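Local coordinates for protein glycoside hydrolase family 81 (Clostridium thermocellum, PDB 6FOP) that probably hydrolyses beta-1,3-glucans such as laminarin as a family 81 endo-glucanase of the cellulosome, at residues G66-K71 with G83-D88; N87-G92 with V170-F175; F664-D669 with T697-K702; G304-L309 with T683-N688; L329-P334 with D366-F371. One frame throughout, in Å; residues are numbered along the deposited sequence. Where two conformers were deposited one is given.

Contact 1. Residues G66-K71 with G83-D88; sequences GIEVGK and GAHKND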
# COMPACT_ATOMS: atom_id res chain seq x y z
N GLY A 66 -7.16 -29.67 -1.73
CA GLY A 66 -8.03 -28.66 -2.31
C GLY A 66 -7.82 -27.29 -1.69
O GLY A 66 -6.68 -26.93 -1.34
N ILE A 67 -8.92 -26.56 -1.51
CA ILE A 67 -8.88 -25.17 -1.05
C ILE A 67 -9.58 -25.02 0.29
O ILE A 67 -10.82 -25.17 0.39
CB ILE A 67 -9.55 -24.20 -2.07
CG1 ILE A 67 -9.06 -24.42 -3.51
CG2 ILE A 67 -9.27 -22.77 -1.63
CD1 ILE A 67 -9.94 -25.31 -4.37
N GLU A 68 -8.81 -24.73 1.34
CA GLU A 68 -9.41 -24.42 2.63
C GLU A 68 -10.12 -23.09 2.52
O GLU A 68 -9.58 -22.16 1.91
CB GLU A 68 -8.39 -24.31 3.76
CG GLU A 68 -7.58 -25.57 4.00
CD GLU A 68 -6.77 -25.53 5.27
OE1 GLU A 68 -6.49 -24.43 5.79
OE2 GLU A 68 -6.36 -26.62 5.75
N VAL A 69 -11.28 -22.99 3.14
CA VAL A 69 -12.10 -21.80 3.23
C VAL A 69 -12.40 -21.53 4.70
O VAL A 69 -12.77 -22.45 5.44
CB VAL A 69 -13.43 -21.96 2.48
CG1 VAL A 69 -14.30 -20.72 2.63
CG2 VAL A 69 -13.20 -22.28 1.01
N GLY A 70 -12.27 -20.27 5.12
CA GLY A 70 -12.67 -19.93 6.48
C GLY A 70 -13.00 -18.46 6.67
O GLY A 70 -12.66 -17.62 5.82
N LYS A 71 -13.59 -18.17 7.82
CA LYS A 71 -13.78 -16.83 8.29
C LYS A 71 -13.04 -16.75 9.61
O LYS A 71 -13.38 -17.46 10.54
CB LYS A 71 -15.24 -16.42 8.50
CG LYS A 71 -15.35 -14.91 8.80
CD LYS A 71 -16.75 -14.41 8.91
CE LYS A 71 -16.77 -12.95 9.25
NZ LYS A 71 -16.44 -12.70 10.66
N GLY A 83 -6.54 -12.27 13.41
CA GLY A 83 -7.60 -12.83 12.55
C GLY A 83 -6.99 -13.90 11.68
O GLY A 83 -6.94 -13.76 10.44
N ALA A 84 -6.52 -14.95 12.31
CA ALA A 84 -5.78 -16.01 11.61
C ALA A 84 -6.69 -16.83 10.71
O ALA A 84 -7.86 -17.12 11.05
CB ALA A 84 -5.12 -16.95 12.59
N HIS A 85 -6.15 -17.24 9.59
CA HIS A 85 -6.85 -18.21 8.74
C HIS A 85 -7.06 -19.51 9.52
O HIS A 85 -6.14 -20.01 10.17
CB HIS A 85 -6.06 -18.50 7.47
CG HIS A 85 -6.59 -19.68 6.72
ND1 HIS A 85 -7.77 -19.66 6.01
CD2 HIS A 85 -6.11 -20.95 6.64
CE1 HIS A 85 -8.01 -20.88 5.54
NE2 HIS A 85 -7.00 -21.66 5.87
N LYS A 86 -8.27 -20.05 9.43
CA LYS A 86 -8.58 -21.41 9.88
C LYS A 86 -9.46 -22.08 8.83
O LYS A 86 -10.17 -21.43 8.08
CB LYS A 86 -9.26 -21.41 11.27
CG LYS A 86 -10.50 -20.55 11.34
CD LYS A 86 -11.54 -20.99 12.32
CE LYS A 86 -12.55 -19.91 12.54
NZ LYS A 86 -13.72 -19.97 11.66
N ASN A 87 -9.38 -23.40 8.80
CA ASN A 87 -10.18 -24.25 7.90
C ASN A 87 -11.57 -24.48 8.47
O ASN A 87 -11.74 -25.25 9.43
CB ASN A 87 -9.43 -25.57 7.73
CG ASN A 87 -10.12 -26.55 6.81
OD1 ASN A 87 -10.57 -26.22 5.74
ND2 ASN A 87 -10.16 -27.81 7.24
N ASP A 88 -12.59 -23.82 7.90
CA ASP A 88 -13.97 -24.17 8.24
C ASP A 88 -14.39 -25.34 7.35
O ASP A 88 -15.03 -26.28 7.83
CB ASP A 88 -14.91 -22.95 8.08
CG ASP A 88 -14.68 -21.88 9.14
OD1 ASP A 88 -14.26 -22.20 10.28
OD2 ASP A 88 -14.93 -20.67 8.82

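Contact 2. Residues N87-G92 with V170-F175; sequences NDFTVG and VNYGLF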
# COMPACT_ATOMS: atom_id res chain seq x y z
N ASN A 87 -9.38 -23.40 8.80
CA ASN A 87 -10.18 -24.25 7.90
C ASN A 87 -11.57 -24.48 8.47
O ASN A 87 -11.74 -25.25 9.43
CB ASN A 87 -9.43 -25.57 7.73
CG ASN A 87 -10.12 -26.55 6.81
OD1 ASN A 87 -10.57 -26.22 5.74
ND2 ASN A 87 -10.16 -27.81 7.24
N ASP A 88 -12.59 -23.82 7.90
CA ASP A 88 -13.97 -24.17 8.24
C ASP A 88 -14.39 -25.34 7.35
O ASP A 88 -15.03 -26.28 7.83
CB ASP A 88 -14.91 -22.95 8.08
CG ASP A 88 -14.68 -21.88 9.14
OD1 ASP A 88 -14.26 -22.20 10.28
OD2 ASP A 88 -14.93 -20.67 8.82
N PHE A 89 -14.05 -25.30 6.07
CA PHE A 89 -14.21 -26.47 5.20
C PHE A 89 -13.21 -26.40 4.08
O PHE A 89 -12.78 -25.30 3.66
CB PHE A 89 -15.64 -26.62 4.64
CG PHE A 89 -16.13 -25.43 3.92
CD1 PHE A 89 -15.91 -25.31 2.54
CD2 PHE A 89 -16.86 -24.45 4.56
CE1 PHE A 89 -16.39 -24.21 1.84
CE2 PHE A 89 -17.33 -23.35 3.88
CZ PHE A 89 -17.12 -23.24 2.51
N THR A 90 -12.84 -27.57 3.55
CA THR A 90 -11.98 -27.65 2.40
C THR A 90 -12.82 -28.04 1.18
O THR A 90 -13.58 -29.02 1.22
CB THR A 90 -10.82 -28.65 2.65
OG1 THR A 90 -9.95 -28.13 3.67
CG2 THR A 90 -10.03 -28.88 1.43
N VAL A 91 -12.69 -27.26 0.11
CA VAL A 91 -13.31 -27.56 -1.17
C VAL A 91 -12.36 -28.49 -1.89
O VAL A 91 -11.32 -28.06 -2.39
CB VAL A 91 -13.57 -26.29 -1.99
CG1 VAL A 91 -14.13 -26.61 -3.36
CG2 VAL A 91 -14.52 -25.36 -1.25
N GLY A 92 -12.73 -29.77 -1.91
CA GLY A 92 -11.98 -30.82 -2.57
C GLY A 92 -12.76 -31.38 -3.76
O GLY A 92 -13.76 -30.80 -4.21
N VAL A 170 -19.87 -20.15 12.10
CA VAL A 170 -19.88 -19.33 10.90
C VAL A 170 -20.93 -19.91 9.94
O VAL A 170 -20.94 -21.12 9.67
CB VAL A 170 -18.50 -19.34 10.20
CG1 VAL A 170 -18.50 -18.45 8.97
CG2 VAL A 170 -17.41 -18.87 11.16
N ASN A 171 -21.84 -19.05 9.49
CA ASN A 171 -22.85 -19.42 8.53
C ASN A 171 -22.35 -19.30 7.11
O ASN A 171 -21.73 -18.30 6.76
CB ASN A 171 -24.10 -18.56 8.74
CG ASN A 171 -24.69 -18.72 10.11
OD1 ASN A 171 -25.18 -19.79 10.44
ND2 ASN A 171 -24.58 -17.69 10.94
N TYR A 172 -22.59 -20.35 6.31
CA TYR A 172 -22.26 -20.35 4.89
C TYR A 172 -23.43 -20.81 4.05
O TYR A 172 -24.25 -21.62 4.47
CB TYR A 172 -21.11 -21.30 4.59
CG TYR A 172 -19.76 -20.90 5.11
CD1 TYR A 172 -18.93 -20.10 4.36
CD2 TYR A 172 -19.31 -21.36 6.35
CE1 TYR A 172 -17.67 -19.78 4.81
CE2 TYR A 172 -18.06 -21.02 6.84
CZ TYR A 172 -17.24 -20.23 6.05
OH TYR A 172 -15.99 -19.88 6.52
N GLY A 173 -23.45 -20.31 2.82
CA GLY A 173 -24.28 -20.84 1.76
C GLY A 173 -23.42 -21.65 0.82
O GLY A 173 -22.31 -21.23 0.49
N LEU A 174 -23.94 -22.81 0.40
CA LEU A 174 -23.31 -23.67 -0.62
C LEU A 174 -24.25 -23.69 -1.80
O LEU A 174 -25.40 -24.12 -1.66
CB LEU A 174 -23.07 -25.07 -0.09
CG LEU A 174 -22.38 -25.23 1.25
CD1 LEU A 174 -22.32 -26.69 1.62
CD2 LEU A 174 -20.98 -24.61 1.24
N PHE A 175 -23.79 -23.16 -2.93
CA PHE A 175 -24.67 -22.89 -4.08
C PHE A 175 -24.29 -23.72 -5.28
O PHE A 175 -23.24 -23.53 -5.90
CB PHE A 175 -24.60 -21.40 -4.45
CG PHE A 175 -24.90 -20.50 -3.29
CD1 PHE A 175 -26.21 -20.33 -2.83
CD2 PHE A 175 -23.88 -19.79 -2.64
CE1 PHE A 175 -26.48 -19.50 -1.74
CE2 PHE A 175 -24.16 -18.96 -1.55
CZ PHE A 175 -25.46 -18.79 -1.11

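Contact 3. Residues F664-D669 with T697-K702; sequences FSVTAD and TFSDGK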
# COMPACT_ATOMS: atom_id res chain seq x y z
N PHE A 664 -6.32 21.23 7.54
CA PHE A 664 -6.94 20.34 6.56
C PHE A 664 -8.35 20.76 6.16
O PHE A 664 -9.01 20.05 5.42
CB PHE A 664 -6.93 18.93 7.12
CG PHE A 664 -5.55 18.40 7.30
CD1 PHE A 664 -4.84 17.91 6.22
CD2 PHE A 664 -4.90 18.53 8.53
CE1 PHE A 664 -3.54 17.44 6.37
CE2 PHE A 664 -3.62 18.08 8.66
CZ PHE A 664 -2.94 17.54 7.60
N SER A 665 -8.81 21.92 6.62
CA SER A 665 -10.16 22.37 6.31
C SER A 665 -10.22 23.26 5.06
O SER A 665 -11.29 23.77 4.72
CB SER A 665 -10.76 23.10 7.50
OG SER A 665 -10.17 24.36 7.68
N VAL A 666 -9.08 23.47 4.42
CA VAL A 666 -8.96 24.35 3.25
C VAL A 666 -8.22 23.61 2.15
O VAL A 666 -7.13 23.08 2.39
CB VAL A 666 -8.13 25.61 3.56
CG1 VAL A 666 -8.08 26.57 2.37
CG2 VAL A 666 -8.66 26.32 4.76
N THR A 667 -8.76 23.66 0.93
CA THR A 667 -8.09 23.10 -0.24
C THR A 667 -7.81 24.18 -1.28
O THR A 667 -8.25 25.32 -1.13
CB THR A 667 -8.88 21.92 -0.81
OG1 THR A 667 -10.20 22.35 -1.13
CG2 THR A 667 -8.94 20.78 0.21
N ALA A 668 -7.12 23.79 -2.34
CA ALA A 668 -6.72 24.72 -3.40
C ALA A 668 -6.74 24.03 -4.74
O ALA A 668 -6.58 22.80 -4.82
CB ALA A 668 -5.34 25.31 -3.13
N ASP A 669 -6.87 24.84 -5.78
CA ASP A 669 -6.94 24.37 -7.17
C ASP A 669 -5.57 24.20 -7.85
O ASP A 669 -5.35 24.59 -9.01
CB ASP A 669 -7.88 25.25 -8.00
CG ASP A 669 -7.41 26.68 -8.16
OD1 ASP A 669 -6.38 27.09 -7.57
OD2 ASP A 669 -8.15 27.41 -8.86
N THR A 697 -6.36 29.56 -6.15
CA THR A 697 -7.50 29.95 -5.34
C THR A 697 -7.78 28.88 -4.31
O THR A 697 -7.86 27.70 -4.65
CB THR A 697 -8.75 30.20 -6.21
OG1 THR A 697 -8.43 31.18 -7.22
CG2 THR A 697 -9.91 30.69 -5.39
N PHE A 698 -7.91 29.30 -3.05
CA PHE A 698 -8.21 28.41 -1.93
C PHE A 698 -9.69 28.44 -1.61
O PHE A 698 -10.40 29.41 -1.93
CB PHE A 698 -7.39 28.80 -0.69
CG PHE A 698 -5.89 28.61 -0.87
CD1 PHE A 698 -5.12 29.57 -1.55
CD2 PHE A 698 -5.24 27.51 -0.35
CE1 PHE A 698 -3.77 29.38 -1.74
CE2 PHE A 698 -3.89 27.33 -0.51
CZ PHE A 698 -3.15 28.28 -1.23
N SER A 699 -10.16 27.40 -0.92
CA SER A 699 -11.59 27.25 -0.65
C SER A 699 -12.15 28.29 0.33
O SER A 699 -13.38 28.48 0.42
CB SER A 699 -11.90 25.84 -0.13
OG SER A 699 -11.22 25.55 1.08
N ASP A 700 -11.25 28.96 1.07
CA ASP A 700 -11.66 30.07 1.94
C ASP A 700 -11.59 31.45 1.25
O ASP A 700 -11.81 32.45 1.91
CB ASP A 700 -10.84 30.06 3.25
CG ASP A 700 -9.36 30.30 3.03
OD1 ASP A 700 -8.96 30.56 1.87
OD2 ASP A 700 -8.61 30.21 4.03
N GLY A 701 -11.33 31.48 -0.06
CA GLY A 701 -11.25 32.73 -0.79
C GLY A 701 -9.88 33.31 -1.01
O GLY A 701 -9.71 34.22 -1.83
N LYS A 702 -8.86 32.77 -0.35
CA LYS A 702 -7.50 33.29 -0.57
C LYS A 702 -7.12 33.09 -2.03
O LYS A 702 -7.33 32.00 -2.58
CB LYS A 702 -6.52 32.56 0.35
CG LYS A 702 -5.08 33.05 0.26
CD LYS A 702 -4.88 34.45 0.85
CE LYS A 702 -3.41 34.82 0.82
NZ LYS A 702 -3.21 36.13 1.47
O HOH W 1 -12.60 26.14 3.38
O HOH W 2 -7.33 29.88 -9.42

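Contact 4. Residues G304-L309 with T683-N688; sequences GILPNL and TYVVYN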
# COMPACT_ATOMS: atom_id res chain seq x y z
N GLY A 304 -2.79 18.68 -0.87
CA GLY A 304 -1.56 19.23 -1.41
C GLY A 304 -0.34 18.59 -0.76
O GLY A 304 -0.42 18.09 0.38
N ILE A 305 0.78 18.66 -1.45
CA ILE A 305 2.09 18.45 -0.85
C ILE A 305 2.99 19.60 -1.28
O ILE A 305 2.71 20.27 -2.27
CB ILE A 305 2.72 17.09 -1.22
CG1 ILE A 305 3.08 16.99 -2.70
CG2 ILE A 305 1.80 15.93 -0.81
CD1 ILE A 305 4.00 15.85 -2.99
N LEU A 306 4.12 19.73 -0.60
CA LEU A 306 5.16 20.67 -1.02
C LEU A 306 6.45 19.93 -1.30
O LEU A 306 6.69 18.86 -0.75
CB LEU A 306 5.41 21.72 0.04
CG LEU A 306 4.23 22.67 0.30
CD1 LEU A 306 4.51 23.47 1.56
CD2 LEU A 306 4.01 23.59 -0.89
N PRO A 307 7.35 20.54 -2.11
CA PRO A 307 8.68 19.95 -2.32
C PRO A 307 9.63 20.20 -1.15
O PRO A 307 10.70 19.60 -1.10
CB PRO A 307 9.18 20.66 -3.58
CG PRO A 307 8.47 21.96 -3.57
CD PRO A 307 7.11 21.68 -3.01
N ASN A 308 9.24 21.08 -0.24
CA ASN A 308 10.00 21.48 0.94
C ASN A 308 9.17 22.50 1.68
O ASN A 308 8.30 23.14 1.11
CB ASN A 308 11.36 22.09 0.57
CG ASN A 308 11.25 23.26 -0.41
OD1 ASN A 308 11.20 23.07 -1.63
ND2 ASN A 308 11.23 24.48 0.11
N LEU A 309 9.45 22.67 2.98
CA LEU A 309 8.89 23.79 3.71
C LEU A 309 9.65 25.10 3.34
O LEU A 309 10.81 25.06 2.93
CB LEU A 309 8.96 23.56 5.22
CG LEU A 309 8.12 22.39 5.74
CD1 LEU A 309 8.25 22.29 7.25
CD2 LEU A 309 6.65 22.56 5.36
N THR A 683 -1.43 30.73 7.04
CA THR A 683 -0.37 30.98 6.08
C THR A 683 -0.52 29.96 4.95
O THR A 683 -0.70 28.74 5.18
CB THR A 683 1.04 30.92 6.71
OG1 THR A 683 1.13 31.94 7.71
CG2 THR A 683 2.10 31.15 5.67
N TYR A 684 -0.45 30.46 3.73
CA TYR A 684 -0.69 29.69 2.53
C TYR A 684 0.63 29.56 1.78
O TYR A 684 1.32 30.58 1.56
CB TYR A 684 -1.70 30.43 1.67
CG TYR A 684 -3.00 30.77 2.36
CD1 TYR A 684 -3.12 31.87 3.18
CD2 TYR A 684 -4.13 29.98 2.17
CE1 TYR A 684 -4.29 32.19 3.81
CE2 TYR A 684 -5.33 30.29 2.81
CZ TYR A 684 -5.40 31.39 3.63
OH TYR A 684 -6.57 31.73 4.26
N VAL A 685 1.01 28.35 1.40
CA VAL A 685 2.26 28.09 0.72
C VAL A 685 1.94 27.36 -0.57
O VAL A 685 1.21 26.36 -0.56
CB VAL A 685 3.23 27.25 1.55
CG1 VAL A 685 4.56 27.09 0.83
CG2 VAL A 685 3.39 27.87 2.95
N VAL A 686 2.46 27.84 -1.68
CA VAL A 686 2.28 27.21 -2.99
C VAL A 686 3.64 27.03 -3.66
O VAL A 686 4.49 27.93 -3.60
CB VAL A 686 1.42 28.10 -3.90
CG1 VAL A 686 1.34 27.55 -5.32
CG2 VAL A 686 0.04 28.27 -3.31
N TYR A 687 3.83 25.92 -4.37
CA TYR A 687 4.95 25.79 -5.28
C TYR A 687 4.40 25.67 -6.69
O TYR A 687 3.53 24.83 -6.96
CB TYR A 687 5.87 24.60 -4.96
CG TYR A 687 7.11 24.69 -5.83
CD1 TYR A 687 8.11 25.60 -5.53
CD2 TYR A 687 7.23 23.97 -7.00
CE1 TYR A 687 9.20 25.76 -6.35
CE2 TYR A 687 8.34 24.14 -7.83
CZ TYR A 687 9.33 25.03 -7.49
OH TYR A 687 10.42 25.22 -8.30
N ASN A 688 4.89 26.51 -7.59
CA ASN A 688 4.56 26.43 -9.01
C ASN A 688 5.72 25.81 -9.75
O ASN A 688 6.74 26.47 -9.96
CB ASN A 688 4.26 27.84 -9.54
CG ASN A 688 3.90 27.87 -11.01
OD1 ASN A 688 3.86 26.84 -11.71
ND2 ASN A 688 3.63 29.08 -11.50

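Contact 5. Residues L329-P334 with D366-F371; sequences LQADAP and DRFISF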
# COMPACT_ATOMS: atom_id res chain seq x y z
N LEU A 329 29.91 18.35 4.64
CA LEU A 329 31.15 17.56 4.81
C LEU A 329 30.94 16.06 4.63
O LEU A 329 31.89 15.34 4.27
CB LEU A 329 31.79 17.81 6.17
CG LEU A 329 32.34 19.21 6.37
CD1 LEU A 329 32.81 19.33 7.81
CD2 LEU A 329 33.47 19.56 5.40
N GLN A 330 29.70 15.61 4.89
CA GLN A 330 29.30 14.21 4.76
C GLN A 330 28.47 13.93 3.52
O GLN A 330 27.86 12.87 3.43
CB GLN A 330 28.53 13.79 6.01
CG GLN A 330 29.19 14.13 7.33
CD GLN A 330 30.63 13.68 7.44
OE1 GLN A 330 31.46 14.37 8.05
NE2 GLN A 330 30.93 12.51 6.88
N ALA A 331 28.44 14.84 2.56
CA ALA A 331 27.56 14.70 1.39
C ALA A 331 27.83 13.45 0.57
O ALA A 331 26.89 12.92 -0.04
CB ALA A 331 27.67 15.92 0.47
N ASP A 332 29.07 13.00 0.56
CA ASP A 332 29.45 11.83 -0.21
C ASP A 332 29.65 10.57 0.65
O ASP A 332 30.33 9.63 0.22
CB ASP A 332 30.71 12.16 -1.02
CG ASP A 332 31.90 12.51 -0.14
OD1 ASP A 332 31.72 12.75 1.09
OD2 ASP A 332 33.01 12.56 -0.71
N ALA A 333 29.03 10.55 1.84
CA ALA A 333 29.27 9.51 2.87
C ALA A 333 27.97 8.78 3.31
O ALA A 333 27.51 8.91 4.43
CB ALA A 333 29.97 10.14 4.08
N PRO A 334 27.38 7.98 2.40
CA PRO A 334 26.28 7.10 2.84
C PRO A 334 26.81 6.11 3.89
O PRO A 334 28.00 5.76 3.87
CB PRO A 334 25.87 6.38 1.55
CG PRO A 334 27.06 6.49 0.65
CD PRO A 334 27.76 7.77 0.99
N ASP A 366 25.79 23.00 -4.05
CA ASP A 366 26.53 22.36 -5.12
C ASP A 366 27.04 20.96 -4.71
O ASP A 366 27.00 20.02 -5.53
CB ASP A 366 27.71 23.22 -5.55
CG ASP A 366 27.31 24.47 -6.33
OD1 ASP A 366 26.15 24.64 -6.74
OD2 ASP A 366 28.23 25.32 -6.51
N ARG A 367 27.49 20.81 -3.46
CA ARG A 367 27.95 19.50 -3.01
C ARG A 367 26.78 18.48 -3.00
O ARG A 367 26.93 17.35 -3.42
CB ARG A 367 28.59 19.58 -1.62
CG ARG A 367 29.98 20.17 -1.69
CD ARG A 367 30.90 19.70 -0.57
NE ARG A 367 30.96 18.24 -0.42
CZ ARG A 367 31.81 17.60 0.39
NH1 ARG A 367 32.72 18.27 1.13
NH2 ARG A 367 31.75 16.28 0.48
N PHE A 368 25.62 18.94 -2.55
CA PHE A 368 24.46 18.06 -2.47
C PHE A 368 24.00 17.66 -3.87
O PHE A 368 23.84 16.47 -4.15
CB PHE A 368 23.31 18.75 -1.71
CG PHE A 368 23.58 19.06 -0.25
CD1 PHE A 368 24.43 18.29 0.51
CD2 PHE A 368 22.93 20.13 0.36
CE1 PHE A 368 24.65 18.58 1.84
CE2 PHE A 368 23.15 20.40 1.70
CZ PHE A 368 24.02 19.64 2.42
N ILE A 369 23.76 18.64 -4.74
CA ILE A 369 23.29 18.39 -6.13
C ILE A 369 24.27 17.54 -6.89
O ILE A 369 23.89 16.62 -7.62
CB ILE A 369 23.03 19.68 -6.94
CG1 ILE A 369 21.81 20.38 -6.38
CG2 ILE A 369 22.80 19.38 -8.43
CD1 ILE A 369 21.47 21.72 -7.00
N SER A 370 25.56 17.84 -6.75
CA SER A 370 26.60 17.08 -7.46
C SER A 370 26.56 15.61 -7.09
O SER A 370 26.64 14.73 -7.95
CB SER A 370 27.99 17.64 -7.16
OG SER A 370 29.01 16.86 -7.77
N PHE A 371 26.46 15.33 -5.79
CA PHE A 371 26.41 13.94 -5.34
C PHE A 371 25.10 13.25 -5.76
O PHE A 371 25.12 12.10 -6.18
CB PHE A 371 26.65 13.78 -3.82
CG PHE A 371 26.89 12.34 -3.43
CD1 PHE A 371 28.12 11.77 -3.66
CD2 PHE A 371 25.87 11.55 -2.94
CE1 PHE A 371 28.38 10.45 -3.34
CE2 PHE A 371 26.12 10.22 -2.61
CZ PHE A 371 27.37 9.67 -2.81
O HOH W 3 34.40 16.19 3.30

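Contact 1. Residues G66-K71 with G83-D88
Polar bonds carry this contact, and the first joins Glu68, on strand 66-70, to His85 in the loop leading to strand 89-93. His85 NE2 donates to Glu68 OE1 over 2.8 Å with an N-H...O angle of 158°, OE1 accepting on its anti lone pair. OE1 lies close to the imidazole plane, and the carboxylate is tilted only 28° from that plane. Thr59 holds the far ring nitrogen, ND1, while Lys63 makes a salt bridge to Glu68 OE2. The Asn87 side chain stacks over the same carboxylate, its CB 3.6 Å from Glu68 CD.

Backbone groups are engaged further along. Asp88 N gives its hydrogen to Val69 O at 2.8 Å, and a CA-H...O contact runs from Gly70 CA to Lys86 O at 3.3 Å. Lys71 N reaches Asp88 OD2 at 3.0 Å, arriving from above the carboxylate plane.

A lysine closes the far end. Folded back over its own main chain (chi1 55°) and bent at its last torsion, Lys86 brings NZ to Lys71 O, a hydrogen bond of 2.8 Å across the contact, and to the syn lone pair of Asp88 OD1, a 2.7 Å salt bridge within the loop.

Each carboxylate thus has both oxygens engaged. Such pairing would be expected to favour the charged form of Glu68, and polar groups of loop and strand satisfy one another beside the 66-70/89-93 pairing.

Contact 2. Residues N87-G92 with V170-F175
Asp88 and Phe89 together stand opposite the single residue Val69, a classic beta bulge, and present two consecutive side chains to strand 170-175 of a second antiparallel sheet. The polar member, Asp88, receives a hydrogen bond from Tyr172 OH at 2.7 Å on the anti lone pair of OD2. That oxygen lies at the edge of the tyrosine ring, near its plane, while the carboxylate itself is turned 66° against the ring. Val170 borders the bond with a methyl group, CG2 standing 3.9 Å from Asp88 OD2. The other carboxylate oxygen, OD1, accepts from Asn168.

The apolar member of the bulge makes a T-shaped stack. Phe89 sends its edge into the face of Tyr172, with centroids 4.8 Å apart and planes at 81°. CE2 does the touching: it stands over the centre of the tyrosine ring, 3.7 Å from Tyr172 CD1. A first torsion of 55° stands the Phe89 ring up over its own backbone, and it projects from its strand toward the second sheet. Beyond the stack, Leu174 CD2 adds looser apolar packing, 4.3 Å from Phe89 CZ. Phe147 also meets the Phe89 ring, and Val165 and Ile167 of strand 162-167 pack on Tyr172.

No backbone hydrogen bond joins the two segments, whose nearest CA atoms, those of Asp88 and Val170, are 8.1 Å apart. This is the arrangement expected of a beta-sandwich, two antiparallel sheets packed face to face through their side chains.

Contact 3. Residues F664-D669 with T697-K702
The Phe698 ring carries Ala668 on one face: CB lies 3.5 Å from Phe698 CD2 in a CH-pi contact, offset toward the rim. Val666 CG1 comes to the ring's edge and packs on Phe698 CB at 3.8 Å, and Tyr684 meets Phe698 edge-to-face. The ring belongs to a type I beta turn, Phe698 to Gly701, which follows strand 694-697 and packs on strand 681-688 of the C-terminal antiparallel sheet. Overlapping it is an Asx turn, Asp700 OD1 accepting from Lys702 N.

Ala668 and Phe698 form a single beta bridge between segments running in nearly opposite directions. Ser699 N donates to Thr667 O at 2.8 Å, and Asp669 N to Thr697 O at 3.2 Å. Side chains extend the pairing at both ends. The Ser699 hydroxyl, with chi1 at 61°, turns to accept from Thr667 N, which is 3.1 Å from OG. One water links this hydroxyl to Ser665 O.

Near Val666, Asp700 OD2 is held by Arg682 and Tyr684. At the other end a second water joins Asp669 OD2 to Thr697 OG1, while Thr697 N points at Asp669 OD1 over 2.8 Å, nearly straight at 171° but from above the carboxylate plane.

Contact 4. Residues G304-L309 with T683-N688
Leu306 lays its two methyl groups against Val685, crossing that side chain at about a right angle. CD1 makes the nearer approach, 3.7 Å from Val685 CG1, and CD2 follows at 3.9 Å from the same methyl. Leu306 CD2 also leans over the strand backbone, 4.2 Å from Tyr687 N. On the valine, the branch doing the touching is the one anti to the backbone N (chi1 -176°), which turns CG1 toward the loop.

Next along the chain, Pro307 rests on the base of Tyr687. Its CD atom is 3.7 Å from Tyr687 CB, and Pro307 CG stands 4.2 Å from the centroid of the tyrosine ring, 28° from the ring normal. This is an off-centre CH-pi contact that falls on the CB end of the ring, with Pro307 CG 3.8 Å from Tyr687 CG.

The two partners on the strand, Val685 and Tyr687, are two residues apart and so point to the same side of strand 681-688. Met711 of the adjoining strand 710-715 packs on both, and Ser674 of strand 673-678 touches Leu306. The contact thus joins the loop between strand 295-301 and helix 317-329 to one face of the C-terminal antiparallel sheet.

No hydrogen bond crosses between the segments. Their buried join is apolar, van der Waals packing with one CH-pi contact, while two of the loop's carbonyls, those of Pro307 and Leu309, bond to Gln429 of helix 416-433 and Gln358 of helix 339-359.

Contact 5. Residues L329-P334 with D366-F371
Phe371 extends from helix 362-379 with CG anti to the backbone N (chi1 -168°), which brings one ring face against the turn formed by Gln330 to Ala333. Arg367, one helical turn earlier, bends at its third torsion (chi3 52°) and brings its guanidinium alongside the same turn.

Over that face of the Phe371 ring lie two backbone atoms. Asp332 CA makes a CH-pi contact 3.8 Å from the centroid, 22° off the ring normal, and Ala331 O sits toward the rim, 3.4 Å from Phe371 CD2. That carbonyl oxygen accepts a hydrogen bond from His345 of helix 339-359, whose ring also meets Phe371. Pro334 CD adds a looser touch, 4.3 Å from Phe371 CZ. Ala331 CB reaches the edge of the Phe368 ring, 4.0 Å from Phe368 CD1.

The salt bridge is long, Asp332 OD1 lying 3.6 Å from Arg367 NH2, and doubtful, since Asp332 has two conformers. A water donates to Leu329 O at 2.8 Å and is weakly bound by Arg367 NH1.

The contact lies in the helical family 81 C-terminal domain, of the six-hairpin clan and consistent with an (alpha/alpha)6 barrel, where the loop joining helices 317-329 and 339-359 meets helix 362-379. Aromatic packing and the arginine's contact with the turn together make up the join; the stretched charge pair probably adds a modest attraction, softened by solvent.

Overall arrangement
Contacts 1 and 2 form one continuous unit: they share Asn87 and Asp88, and strands 66-70 and 89-93 are neighbours in one sheet. Contact 1 is the more polar and only partly buried; contact 2 carries the same strand region across to a second sheet and is buried. On the opposite side of the chain's centre, contacts 3 and 4 also touch, since Tyr684 of strand 681-688 meets Phe698 and Asp700. There the partly buried turn and loop of contact 3 use backbone bonds and waters, whereas the buried loop packing of contact 4 is apolar. Contact 5 stands apart among helices, about 25 Å from contact 4 between centres, mixing aromatic packing with a peripheral charge pair.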